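Local coordinates for putative uncharacterized protein (Methanosarcina barkeri str. Fusaro, PDB 3P43), which probably acts as a manganese-dependent phosphoesterase of the LigD 3'-phosphoesterase family, trimming 3' ends during DNA repair, at residues 41-46 with 56-61; 47-52 with 79-84; 129-134 with 147-152. One frame throughout, in Å; residues are numbered along the deposited sequence.

Contact 1. Residues 41-46 with 56-61; sequences KLHYDF and SWAVPK. With MN (manganese (II) ion), chain B.
Pro60 O accepts hydrogen bonds from two waters, and both also donate to Leu42 O, which joins the open end of this antiparallel beta hairpin through solvent; water 1 lies 2.6 Å from Pro60 O. Further into the hairpin, strands 42-50 and 53-59 of the beta barrel bond directly. Val59 N reaches Tyr44 O at 2.7 Å with 167° at the hydrogen, Tyr44 N returns to Val59 O, and Phe46 and Trp57 repeat the reciprocal pattern. Between these pairs stands the non-hydrogen-bonded pair of Asp45 and Ala58, on the face that carries the manganese. His43 NE2 binds the metal at 2.3 Å and Asp45 OD2 at 2.2 Å, Asp45 OD1 lying at a longer 2.7 Å, with His37 of strand 31-38 as the third protein ligand. The imidazole is set there by a CG held between backbone N and carbonyl carbon (chi1 64°), while His43 ND1 donates to Lys41 O at 3.2 Å, limiting ring rotation. Ala58 places only a methyl beside these ligands, its CB 4.0 Å from His43 CD2. On the opposite face Phe46 and Trp57 project alongside each other, and Trp57 CE3 meets the Phe46 ring edge, 3.9 Å from Phe46 CD2.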
loop_
_atom_site.group_PDB
_atom_site.type_symbol
_atom_site.label_atom_id
_atom_site.label_comp_id
_atom_site.label_asym_id
_atom_site.label_seq_id
_atom_site.Cartn_x
_atom_site.Cartn_y
_atom_site.Cartn_z
ATOM N N LYS A 41 -15.515 1.679 5.390
ATOM C CA LYS A 41 -15.387 0.238 5.327
ATOM C C LYS A 41 -14.020 -0.122 5.866
ATOM O O LYS A 41 -13.132 0.732 5.953
ATOM C CB LYS A 41 -15.490 -0.242 3.882
ATOM C CG LYS A 41 -16.303 0.673 2.992
ATOM C CD LYS A 41 -17.678 0.099 2.717
ATOM C CE LYS A 41 -17.585 -1.179 1.898
ATOM N NZ LYS A 41 -18.927 -1.627 1.424
ATOM N N LEU A 42 -13.845 -1.384 6.233
ATOM C CA LEU A 42 -12.541 -1.890 6.621
ATOM C C LEU A 42 -11.724 -2.118 5.351
ATOM O O LEU A 42 -12.178 -2.810 4.438
ATOM C CB LEU A 42 -12.701 -3.202 7.397
ATOM C CG LEU A 42 -11.508 -3.784 8.160
ATOM C CD1 LEU A 42 -10.382 -4.220 7.218
ATOM C CD2 LEU A 42 -11.010 -2.788 9.209
ATOM N N HIS A 43 -10.532 -1.535 5.293
ATOM C CA HIS A 43 -9.636 -1.740 4.159
ATOM C C HIS A 43 -8.190 -1.640 4.613
ATOM O O HIS A 43 -7.914 -1.406 5.788
ATOM C CB HIS A 43 -9.911 -0.726 3.050
ATOM C CG HIS A 43 -9.645 0.687 3.455
ATOM N ND1 HIS A 43 -10.578 1.458 4.114
ATOM C CD2 HIS A 43 -8.553 1.469 3.297
ATOM C CE1 HIS A 43 -10.072 2.656 4.343
ATOM N NE2 HIS A 43 -8.846 2.689 3.854
ATOM N N TYR A 44 -7.267 -1.829 3.681
ATOM C CA TYR A 44 -5.856 -1.786 4.015
ATOM C C TYR A 44 -5.149 -0.738 3.189
ATOM O O TYR A 44 -5.281 -0.691 1.966
ATOM C CB TYR A 44 -5.211 -3.160 3.828
ATOM C CG TYR A 44 -5.668 -4.174 4.853
ATOM C CD1 TYR A 44 -4.857 -4.515 5.928
ATOM C CD2 TYR A 44 -6.917 -4.781 4.753
ATOM C CE1 TYR A 44 -5.269 -5.433 6.876
ATOM C CE2 TYR A 44 -7.342 -5.707 5.700
ATOM C CZ TYR A 44 -6.513 -6.027 6.759
ATOM O OH TYR A 44 -6.915 -6.942 7.703
ATOM N N ASP A 45 -4.411 0.126 3.867
ATOM C CA ASP A 45 -3.622 1.125 3.173
ATOM C C ASP A 45 -2.206 0.599 3.006
ATOM O O ASP A 45 -1.538 0.246 3.979
ATOM C CB ASP A 45 -3.657 2.456 3.916
ATOM C CG ASP A 45 -5.024 3.103 3.866
ATOM O OD1 ASP A 45 -5.528 3.332 2.749
ATOM O OD2 ASP A 45 -5.601 3.376 4.933
ATOM N N PHE A 46 -1.784 0.506 1.749
ATOM C CA PHE A 46 -0.455 0.042 1.395
ATOM C C PHE A 46 0.399 1.248 0.994
ATOM O O PHE A 46 0.036 1.992 0.088
ATOM C CB PHE A 46 -0.544 -0.968 0.243
ATOM C CG PHE A 46 0.787 -1.437 -0.245
ATOM C CD1 PHE A 46 1.515 -2.365 0.480
ATOM C CD2 PHE A 46 1.318 -0.946 -1.421
ATOM C CE1 PHE A 46 2.745 -2.792 0.039
ATOM C CE2 PHE A 46 2.549 -1.374 -1.868
ATOM C CZ PHE A 46 3.268 -2.294 -1.135
ATOM N N SER A 56 0.773 6.060 -1.587
ATOM C CA SER A 56 -0.233 5.253 -0.896
ATOM C C SER A 56 -1.355 4.711 -1.774
ATOM O O SER A 56 -1.781 5.364 -2.731
ATOM C CB SER A 56 -0.839 6.055 0.262
ATOM O OG SER A 56 0.144 6.361 1.231
ATOM N N TRP A 57 -1.830 3.518 -1.422
ATOM C CA TRP A 57 -2.960 2.880 -2.096
ATOM C C TRP A 57 -3.913 2.294 -1.068
ATOM O O TRP A 57 -3.474 1.717 -0.071
ATOM C CB TRP A 57 -2.495 1.739 -3.009
ATOM C CG TRP A 57 -1.685 2.147 -4.215
ATOM C CD1 TRP A 57 -2.139 2.307 -5.491
ATOM C CD2 TRP A 57 -0.275 2.408 -4.255
ATOM N NE1 TRP A 57 -1.101 2.659 -6.323
ATOM C CE2 TRP A 57 0.054 2.727 -5.587
ATOM C CE3 TRP A 57 0.743 2.397 -3.291
ATOM C CZ2 TRP A 57 1.353 3.047 -5.979
ATOM C CZ3 TRP A 57 2.031 2.716 -3.681
ATOM C CH2 TRP A 57 2.326 3.032 -5.014
ATOM N N ALA A 58 -5.214 2.441 -1.314
ATOM C CA ALA A 58 -6.230 1.739 -0.538
ATOM C C ALA A 58 -6.552 0.395 -1.200
ATOM O O ALA A 58 -6.920 0.342 -2.372
ATOM C CB ALA A 58 -7.483 2.580 -0.431
ATOM N N VAL A 59 -6.388 -0.684 -0.445
ATOM C CA VAL A 59 -6.697 -2.028 -0.916
ATOM C C VAL A 59 -7.858 -2.578 -0.090
ATOM O O VAL A 59 -7.728 -2.747 1.120
ATOM C CB VAL A 59 -5.477 -2.961 -0.755
ATOM C CG1 VAL A 59 -5.708 -4.283 -1.477
ATOM C CG2 VAL A 59 -4.219 -2.279 -1.274
ATOM N N PRO A 60 -9.000 -2.847 -0.739
ATOM C CA PRO A 60 -10.217 -3.294 -0.040
ATOM C C PRO A 60 -10.127 -4.673 0.630
ATOM O O PRO A 60 -11.067 -5.072 1.308
ATOM C CB PRO A 60 -11.286 -3.292 -1.140
ATOM C CG PRO A 60 -10.522 -3.292 -2.434
ATOM C CD PRO A 60 -9.245 -2.570 -2.165
ATOM N N LYS A 61 -9.023 -5.385 0.446
ATOM C CA LYS A 61 -8.826 -6.672 1.105
ATOM C C LYS A 61 -7.387 -6.751 1.594
ATOM O O LYS A 61 -6.574 -5.893 1.258
ATOM C CB LYS A 61 -9.105 -7.821 0.134
ATOM C CG LYS A 61 -10.579 -8.129 -0.098
ATOM C CD LYS A 61 -10.745 -9.113 -1.245
ATOM C CE LYS A 61 -12.199 -9.515 -1.452
ATOM N NZ LYS A 61 -12.648 -10.515 -0.442
HETATM MN MN MN B . -7.452 4.419 4.249
HETATM O O HOH W 1 -11.648 -5.688 3.784
HETATM O O HOH W 2 -13.098 -3.054 1.821
#

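Contact 2. Residues 47-52 with 79-84; sequences RLEMDG and HPLAYA
Arg47 turns one face of its guanidinium to both His79 and Tyr83, and this is the tight half of the contact. Arg47 NH1 lies 3.0 Å above the His79 ring plane, over its centre, with the two planes 39° apart. Tyr83 comes in edge on: its CE2 is 3.4 Å from Arg47 NH2, with the planes 83° apart, almost perpendicular. An Arg47 chain extended from CG to NE carries the charged end there. Hydrogen bonds from NE to Gln35 and from NH1 to Ser56 fix its rotation, and His79 ND1 is tied to the carbonyl O of Glu77. Water 3 joins Arg47 NH2, at 3.0 Å, to His79 NE2, at 2.9 Å.

The other half is looser, resting on aliphatic contacts and one water bridge at the exposed Gly52. Leu81 sets both methyls against Glu49, CD1 near OE1 and CD2 3.7 Å from Glu49 OE2, while Glu49 OE1 accepts a hydrogen bond from Ile31 N. Water 4 bridges Gly52 O and Leu81 N, 3.0 Å from the latter. The side chain of Arg47 comes within about 5 Å of the manganese and that of His79 within about 5 Å of a bound phosphate (nearest atoms), consistent with an active-site position. The contact sets strand 42-50 against the end of strand 70-80 and the 3-10 turn 81-84, with strand 53-59 supplying Leu54, which touches Arg47 and Leu81.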
loop_
_atom_site.group_PDB
_atom_site.type_symbol
_atom_site.label_atom_id
_atom_site.label_comp_id
_atom_site.label_asym_id
_atom_site.label_seq_id
_atom_site.Cartn_x
_atom_site.Cartn_y
_atom_site.Cartn_z
ATOM N N ARG A 47 1.524 1.440 1.676
ATOM C CA ARG A 47 2.339 2.634 1.479
ATOM C C ARG A 47 3.801 2.309 1.212
ATOM O O ARG A 47 4.401 1.488 1.906
ATOM C CB ARG A 47 2.260 3.543 2.705
ATOM C CG ARG A 47 0.858 3.836 3.196
ATOM C CD ARG A 47 0.907 4.855 4.315
ATOM N NE ARG A 47 -0.298 4.821 5.122
ATOM C CZ ARG A 47 -1.443 5.385 4.766
ATOM N NH1 ARG A 47 -1.529 6.028 3.610
ATOM N NH2 ARG A 47 -2.499 5.302 5.565
ATOM N N LEU A 48 4.371 2.980 0.216
ATOM C CA LEU A 48 5.778 2.819 -0.137
ATOM C C LEU A 48 6.495 4.149 0.023
ATOM O O LEU A 48 6.016 5.183 -0.455
ATOM C CB LEU A 48 5.919 2.373 -1.594
ATOM C CG LEU A 48 5.476 0.967 -1.987
ATOM C CD1 LEU A 48 5.489 0.826 -3.503
ATOM C CD2 LEU A 48 6.363 -0.087 -1.336
ATOM N N GLU A 49 7.642 4.128 0.689
ATOM C CA GLU A 49 8.443 5.338 0.809
ATOM C C GLU A 49 9.113 5.640 -0.517
ATOM O O GLU A 49 9.929 4.856 -1.004
ATOM C CB GLU A 49 9.506 5.219 1.902
ATOM C CG GLU A 49 10.442 6.424 1.941
ATOM C CD GLU A 49 11.518 6.312 3.002
ATOM O OE1 GLU A 49 11.385 5.452 3.899
ATOM O OE2 GLU A 49 12.494 7.092 2.942
ATOM N N MET A 50 8.734 6.769 -1.106
ATOM C CA MET A 50 9.363 7.288 -2.307
ATOM C C MET A 50 9.578 8.779 -2.109
ATOM O O MET A 50 8.683 9.477 -1.634
ATOM C CB MET A 50 8.444 7.087 -3.515
ATOM C CG MET A 50 7.908 5.676 -3.677
ATOM S SD MET A 50 8.755 4.774 -4.984
ATOM C CE MET A 50 7.825 3.253 -5.012
ATOM N N ASP A 51 10.758 9.264 -2.472
ATOM C CA ASP A 51 11.033 10.695 -2.466
ATOM C C ASP A 51 10.634 11.366 -1.155
ATOM O O ASP A 51 10.082 12.462 -1.156
ATOM C CB ASP A 51 10.319 11.372 -3.636
ATOM C CG ASP A 51 10.902 10.973 -4.985
ATOM O OD1 ASP A 51 12.074 11.320 -5.254
ATOM O OD2 ASP A 51 10.187 10.318 -5.779
ATOM N N GLY A 52 10.902 10.696 -0.041
ATOM C CA GLY A 52 10.671 11.283 1.268
ATOM C C GLY A 52 9.242 11.239 1.778
ATOM O O GLY A 52 8.994 11.559 2.940
ATOM N N HIS A 79 1.191 10.446 2.118
ATOM C CA HIS A 79 1.194 10.687 3.550
ATOM C C HIS A 79 2.607 11.018 3.958
ATOM O O HIS A 79 3.553 10.587 3.298
ATOM C CB HIS A 79 0.716 9.448 4.303
ATOM C CG HIS A 79 -0.759 9.225 4.214
ATOM N ND1 HIS A 79 -1.417 9.073 3.012
ATOM C CD2 HIS A 79 -1.706 9.135 5.176
ATOM C CE1 HIS A 79 -2.706 8.895 3.239
ATOM N NE2 HIS A 79 -2.908 8.926 4.543
ATOM N N PRO A 80 2.764 11.784 5.049
ATOM C CA PRO A 80 4.107 12.050 5.558
ATOM C C PRO A 80 4.732 10.757 6.068
ATOM O O PRO A 80 4.031 9.855 6.521
ATOM C CB PRO A 80 3.859 13.030 6.710
ATOM C CG PRO A 80 2.446 12.785 7.122
ATOM C CD PRO A 80 1.718 12.419 5.870
ATOM N N LEU A 81 6.051 10.681 5.979
ATOM C CA LEU A 81 6.802 9.496 6.357
ATOM C C LEU A 81 6.497 9.037 7.783
ATOM O O LEU A 81 6.418 7.837 8.056
ATOM C CB LEU A 81 8.295 9.776 6.185
ATOM C CG LEU A 81 9.238 8.615 5.877
ATOM C CD1 LEU A 81 8.562 7.578 5.006
ATOM C CD2 LEU A 81 10.490 9.155 5.199
ATOM N N ALA A 82 6.306 9.995 8.685
ATOM C CA ALA A 82 6.077 9.690 10.096
ATOM C C ALA A 82 4.789 8.897 10.324
ATOM O O ALA A 82 4.582 8.314 11.391
ATOM C CB ALA A 82 6.071 10.966 10.917
ATOM N N TYR A 83 3.928 8.877 9.313
ATOM C CA TYR A 83 2.669 8.159 9.401
ATOM C C TYR A 83 2.891 6.649 9.420
ATOM O O TYR A 83 2.022 5.897 9.851
ATOM C CB TYR A 83 1.754 8.547 8.241
ATOM C CG TYR A 83 0.282 8.415 8.558
ATOM C CD1 TYR A 83 -0.332 9.283 9.447
ATOM C CD2 TYR A 83 -0.492 7.430 7.963
ATOM C CE1 TYR A 83 -1.677 9.169 9.742
ATOM C CE2 TYR A 83 -1.835 7.311 8.245
ATOM C CZ TYR A 83 -2.423 8.184 9.135
ATOM O OH TYR A 83 -3.761 8.074 9.424
ATOM N N ALA A 84 4.059 6.210 8.957
ATOM C CA ALA A 84 4.400 4.788 8.970
ATOM C C ALA A 84 4.436 4.237 10.395
ATOM O O ALA A 84 4.412 3.024 10.612
ATOM C CB ALA A 84 5.731 4.555 8.278
HETATM O O HOH W 3 -4.918 7.089 5.429
HETATM O O HOH W 4 7.167 13.229 4.906
#

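Contact 3. Residues 129-134 with 147-152; sequences GIYVLI and FFKKAS
Strands 130-134 and 147-149 run antiparallel at 160°, their axes 4.7 Å apart at closest approach, as a beta hairpin of the barrel; Val132 and Phe148 exchange two backbone hydrogen bonds, and Lys150 N adds a third to Ile130 O at 2.7 Å. On the face of Val132 and Phe148, the phenylalanine has chi1 at 61°, its CG flanked by both backbone neighbours, which brings the ring over Val132: Val132 CB packs on one face of the Phe148 ring, 4.0 Å from its centroid, while Ile134 CD1 meets the ring edge. Arg70 makes a cation-pi contact with the same ring. The other face holds Tyr131, Leu133, Phe147 and Lys149. The extended Lys149 chain runs obliquely over the Tyr131 ring, Lys149 CB making a CH-pi contact 3.8 Å from its centroid, and the phenol OH bonds to the carbonyl O of Pro64. With a leucine in place of Tyr131, Pro64 O would probably lose this partner and the Lys149 methylenes the flat surface that supports them. Tyr131 and Phe147 also touch obliquely, Tyr131 CD1 to Phe147 CE1 at 3.8 Å. Leu133 CD2 also approaches Phe147 CD1 closely, to 3.3 Å.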
loop_
_atom_site.group_PDB
_atom_site.type_symbol
_atom_site.label_atom_id
_atom_site.label_comp_id
_atom_site.label_asym_id
_atom_site.label_seq_id
_atom_site.Cartn_x
_atom_site.Cartn_y
_atom_site.Cartn_z
ATOM N N GLY A 129 9.099 -10.739 -0.597
ATOM C CA GLY A 129 9.329 -11.058 -1.991
ATOM C C GLY A 129 8.807 -10.001 -2.942
ATOM O O GLY A 129 8.423 -8.905 -2.529
ATOM N N ILE A 130 8.775 -10.341 -4.224
ATOM C CA ILE A 130 8.476 -9.352 -5.246
ATOM C C ILE A 130 6.982 -9.118 -5.420
ATOM O O ILE A 130 6.210 -10.055 -5.592
ATOM C CB ILE A 130 9.130 -9.710 -6.593
ATOM C CG1 ILE A 130 10.620 -10.007 -6.392
ATOM C CG2 ILE A 130 8.943 -8.573 -7.594
ATOM C CD1 ILE A 130 11.298 -10.579 -7.619
ATOM N N TYR A 131 6.596 -7.850 -5.360
ATOM C CA TYR A 131 5.214 -7.432 -5.534
ATOM C C TYR A 131 5.116 -6.456 -6.695
ATOM O O TYR A 131 6.060 -5.716 -6.963
ATOM C CB TYR A 131 4.691 -6.789 -4.248
ATOM C CG TYR A 131 4.319 -7.803 -3.202
ATOM C CD1 TYR A 131 2.991 -8.054 -2.898
ATOM C CD2 TYR A 131 5.298 -8.534 -2.534
ATOM C CE1 TYR A 131 2.643 -8.996 -1.949
ATOM C CE2 TYR A 131 4.960 -9.476 -1.578
ATOM C CZ TYR A 131 3.630 -9.707 -1.296
ATOM O OH TYR A 131 3.275 -10.642 -0.353
ATOM N N VAL A 132 3.976 -6.461 -7.381
ATOM C CA VAL A 132 3.794 -5.652 -8.581
ATOM C C VAL A 132 2.529 -4.803 -8.502
ATOM O O VAL A 132 1.471 -5.278 -8.085
ATOM C CB VAL A 132 3.741 -6.543 -9.862
ATOM C CG1 VAL A 132 3.687 -5.687 -11.132
ATOM C CG2 VAL A 132 4.939 -7.481 -9.915
ATOM N N LEU A 133 2.656 -3.536 -8.884
ATOM C CA LEU A 133 1.509 -2.650 -9.057
ATOM C C LEU A 133 1.452 -2.181 -10.510
ATOM O O LEU A 133 2.409 -1.585 -11.011
ATOM C CB LEU A 133 1.611 -1.445 -8.121
ATOM C CG LEU A 133 1.403 -1.730 -6.626
ATOM C CD1 LEU A 133 1.975 -0.615 -5.777
ATOM C CD2 LEU A 133 -0.065 -1.938 -6.318
ATOM N N ILE A 134 0.339 -2.460 -11.186
ATOM C CA ILE A 134 0.162 -2.049 -12.580
ATOM C C ILE A 134 -1.102 -1.223 -12.722
ATOM O O ILE A 134 -2.190 -1.691 -12.396
ATOM C CB ILE A 134 0.058 -3.263 -13.527
ATOM C CG1 ILE A 134 1.243 -4.208 -13.329
ATOM C CG2 ILE A 134 -0.011 -2.813 -14.982
ATOM C CD1 ILE A 134 1.232 -5.385 -14.278
ATOM N N PHE A 147 -2.790 -5.246 -8.099
ATOM C CA PHE A 147 -1.787 -5.463 -7.062
ATOM C C PHE A 147 -1.600 -6.958 -6.779
ATOM O O PHE A 147 -2.554 -7.650 -6.443
ATOM C CB PHE A 147 -2.234 -4.727 -5.794
ATOM C CG PHE A 147 -1.276 -4.830 -4.639
ATOM C CD1 PHE A 147 0.093 -4.910 -4.847
ATOM C CD2 PHE A 147 -1.749 -4.806 -3.336
ATOM C CE1 PHE A 147 0.968 -4.987 -3.778
ATOM C CE2 PHE A 147 -0.879 -4.885 -2.260
ATOM C CZ PHE A 147 0.482 -4.978 -2.482
ATOM N N PHE A 148 -0.376 -7.461 -6.908
ATOM C CA PHE A 148 -0.138 -8.881 -6.662
ATOM C C PHE A 148 1.312 -9.229 -6.339
ATOM O O PHE A 148 2.231 -8.464 -6.620
ATOM C CB PHE A 148 -0.624 -9.726 -7.853
ATOM C CG PHE A 148 0.067 -9.407 -9.154
ATOM C CD1 PHE A 148 1.175 -10.129 -9.561
ATOM C CD2 PHE A 148 -0.405 -8.393 -9.974
ATOM C CE1 PHE A 148 1.809 -9.843 -10.762
ATOM C CE2 PHE A 148 0.221 -8.102 -11.177
ATOM C CZ PHE A 148 1.332 -8.828 -11.569
ATOM N N LYS A 149 1.501 -10.407 -5.751
ATOM C CA LYS A 149 2.829 -10.937 -5.484
ATOM C C LYS A 149 3.293 -11.758 -6.681
ATOM O O LYS A 149 2.561 -12.613 -7.170
ATOM C CB LYS A 149 2.819 -11.812 -4.231
ATOM C CG LYS A 149 4.188 -12.373 -3.878
ATOM C CD LYS A 149 4.141 -13.261 -2.652
ATOM C CE LYS A 149 5.501 -13.895 -2.399
ATOM N NZ LYS A 149 5.496 -14.692 -1.149
ATOM N N LYS A 150 4.509 -11.494 -7.151
ATOM C CA LYS A 150 5.046 -12.198 -8.318
ATOM C C LYS A 150 5.199 -13.697 -8.052
ATOM O O LYS A 150 5.626 -14.112 -6.972
ATOM C CB LYS A 150 6.380 -11.584 -8.752
ATOM C CG LYS A 150 6.419 -11.145 -10.205
ATOM C CD LYS A 150 7.650 -10.307 -10.492
ATOM C CE LYS A 150 7.700 -9.856 -11.944
ATOM N NZ LYS A 150 7.950 -10.997 -12.867
ATOM N N ALA A 151 4.846 -14.500 -9.049
ATOM C CA ALA A 151 4.864 -15.953 -8.933
ATOM C C ALA A 151 6.247 -16.473 -8.576
ATOM O O ALA A 151 6.377 -17.493 -7.903
ATOM C CB ALA A 151 4.371 -16.599 -10.226
ATOM N N SER A 152 7.275 -15.766 -9.036
ATOM C CA SER A 152 8.661 -16.117 -8.732
ATOM C C SER A 152 8.837 -17.576 -8.306
ATOM O O SER A 152 9.213 -18.429 -9.110
ATOM C CB SER A 152 9.221 -15.181 -7.655
ATOM O OG SER A 152 9.200 -13.827 -8.084
ATOM O OXT SER A 152 8.606 -17.943 -7.149
HETATM O O HOH W 5 7.743 -13.319 -4.986
HETATM O O HOH W 6 4.911 -13.009 1.510
#

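How the contacts relate
Contacts 1 and 2 share strand 42-50, have centres about 16 Å apart, and meet where Ser56 OG and Arg47 NH1, 2.9 Å apart, probably hydrogen-bond; the ligand face of contact 1 and the Arg47-His79 group of contact 2 are consistent with lining one pocket around the metal. Contact 3 backs contact 1 from the face opposite the metal, centres about 17 Å apart: Leu133 CD1 packs 3.7 Å from Trp57 CZ2, and Phe147 CZ lies 4.0 Å from Phe46 CE1. The Phe147 side chain stays about 13 Å from the manganese; contact 3 lies away from the metal site, its Leu133/Phe147 face turned to the barrel core. Contacts 2 and 3, centres about 20 Å apart, do not touch.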